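Local coordinates for protein fucose-binding lectin (Kordia periserrulae, PDB 6HTN) that binds fucose as a beta-propeller lectin, seen here with methyl alpha-L-fucopyranoside in its pockets, and probably recognises fucose-bearing sugars, at residues 90-93 against 94-98. Residues are numbered along the deposited sequence; the frame is centred on the assembly and turned at random.
With MFU (methyl alpha-L-fucopyranoside), chain H.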
loop_
_atom_site.group_PDB
_atom_site.type_symbol
_atom_site.label_atom_id
_atom_site.label_comp_id
_atom_site.label_asym_id
_atom_site.label_seq_id
_atom_site.Cartn_x
_atom_site.Cartn_y
_atom_site.Cartn_z
ATOM N N GLY A 90 -7.963 23.093 -6.543
ATOM C CA GLY A 90 -7.046 23.819 -7.423
ATOM C C GLY A 90 -7.022 23.370 -8.859
ATOM O O GLY A 90 -7.615 22.361 -9.226
ATOM N N ALA A 91 -6.269 24.083 -9.679
ATOM C CA ALA A 91 -6.126 23.836 -11.115
ATOM C C ALA A 91 -5.555 22.454 -11.436
ATOM O O ALA A 91 -5.864 21.904 -12.505
ATOM C CB ALA A 91 -5.308 24.927 -11.750
ATOM N N LEU A 92 -4.766 21.871 -10.545
ATOM C CA LEU A 92 -4.155 20.543 -10.850
ATOM C C LEU A 92 -5.217 19.452 -10.860
ATOM O O LEU A 92 -5.025 18.438 -11.509
ATOM C CB LEU A 92 -3.035 20.226 -9.864
ATOM C CG LEU A 92 -2.243 18.932 -10.162
ATOM C CD1 LEU A 92 -1.619 18.975 -11.567
ATOM C CD2 LEU A 92 -1.112 18.792 -9.162
ATOM N N THR A 93 -6.303 19.613 -10.087
ATOM C CA THR A 93 -7.264 18.536 -9.857
ATOM C C THR A 93 -7.761 17.948 -11.187
ATOM O O THR A 93 -8.180 18.698 -12.097
ATOM C CB THR A 93 -8.449 19.040 -9.047
ATOM O OG1 THR A 93 -7.954 19.466 -7.786
ATOM C CG2 THR A 93 -9.549 17.999 -8.922
ATOM N N GLY A 94 -7.716 16.637 -11.293
ATOM C CA GLY A 94 -8.311 15.895 -12.391
ATOM C C GLY A 94 -7.443 15.823 -13.638
ATOM O O GLY A 94 -7.871 15.201 -14.614
ATOM N N GLN A 95 -6.254 16.401 -13.666
ATOM C CA GLN A 95 -5.399 16.390 -14.882
ATOM C C GLN A 95 -4.650 15.052 -15.056
ATOM O O GLN A 95 -4.448 14.620 -16.207
ATOM C CB GLN A 95 -4.437 17.562 -14.892
ATOM C CG GLN A 95 -5.145 18.919 -14.990
ATOM C CD GLN A 95 -4.151 20.009 -15.335
ATOM O OE1 GLN A 95 -3.348 19.843 -16.268
ATOM N NE2 GLN A 95 -4.205 21.131 -14.628
ATOM N N PHE A 96 -4.180 14.432 -13.967
ATOM C CA PHE A 96 -3.241 13.306 -14.075
ATOM C C PHE A 96 -3.659 12.168 -13.161
ATOM O O PHE A 96 -4.095 12.381 -12.024
ATOM C CB PHE A 96 -1.827 13.761 -13.697
ATOM C CG PHE A 96 -1.320 14.894 -14.553
ATOM C CD1 PHE A 96 -0.931 14.652 -15.862
ATOM C CD2 PHE A 96 -1.248 16.167 -14.056
ATOM C CE1 PHE A 96 -0.464 15.686 -16.662
ATOM C CE2 PHE A 96 -0.801 17.209 -14.862
ATOM C CZ PHE A 96 -0.412 16.966 -16.141
ATOM N N TYR A 97 -3.416 10.948 -13.636
ATOM C CA TYR A 97 -3.569 9.755 -12.797
ATOM C C TYR A 97 -2.455 9.690 -11.786
ATOM O O TYR A 97 -1.293 9.977 -12.127
ATOM C CB TYR A 97 -3.525 8.482 -13.640
ATOM C CG TYR A 97 -4.775 8.249 -14.453
ATOM C CD1 TYR A 97 -5.958 7.865 -13.851
ATOM C CD2 TYR A 97 -4.755 8.374 -15.818
ATOM C CE1 TYR A 97 -7.101 7.614 -14.587
ATOM C CE2 TYR A 97 -5.882 8.117 -16.586
ATOM C CZ TYR A 97 -7.069 7.746 -15.962
ATOM O OH TYR A 97 -8.168 7.488 -16.748
ATOM N N GLY A 98 -2.782 9.294 -10.564
ATOM C CA GLY A 98 -1.782 9.064 -9.521
ATOM C C GLY A 98 -1.965 7.728 -8.898
ATOM O O GLY A 98 -3.086 7.332 -8.638
HETATM C C1 MFU H . -4.083 28.273 -7.448
HETATM C C2 MFU H . -4.248 26.810 -7.857
HETATM C C3 MFU H . -2.990 26.384 -8.609
HETATM C C4 MFU H . -1.801 26.558 -7.718
HETATM C C5 MFU H . -1.701 28.061 -7.342
HETATM C C6 MFU H . -0.526 28.315 -6.430
HETATM O O1 MFU H . -4.081 29.013 -8.681
HETATM O O2 MFU H . -5.411 26.728 -8.685
HETATM O O3 MFU H . -3.165 25.038 -9.064
HETATM O O4 MFU H . -1.899 25.837 -6.496
HETATM O O5 MFU H . -2.946 28.416 -6.616
HETATM C CM MFU H . -3.852 30.393 -8.340
HETATM O O HOH W 1 -4.329 15.787 -11.306
#
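Gln-95 reaches back over Leu-92 to Ala-91 across two overlapping beta turns, type I from Gly-90 to Thr-93 and type II from Leu-92 to Gln-95, in the loop that leaves the last strand of a propeller blade. Gly-94, with its positive phi of 83°, suits the third position of the type II turn, which Gln-95 N closes on Leu-92 O at 3.2 Å. With CG beside its own backbone N (chi1 -65°), the glutamine runs back along the chain. Its CB and CG each pass 3.5 Å from Leu-92 O, CD lies 3.8 Å from Ala-91 O, and NE2 donates to that same Ala-91 O at 2.8 Å. Ala-91 O lies in the plane of the Gln-95 amide, whereas NE2 stands above the Ala-91 carbonyl plane; the extended chain is long enough to carry an N-H donor back four residues. Ala-91 N in turn donates to O2 of the fucoside at 3.0 Å, and its small methyl lies close to the sugar, so the turn to which the Gln-95 amide is bonded is part of the pocket, where Arg-67, Glu-79 and Trp-137 also hydrogen-bond the ligand. Branched Leu-92 suits its buried place: its CD1 meets the edge of the Phe-96 ring, 3.8 Å from CD2.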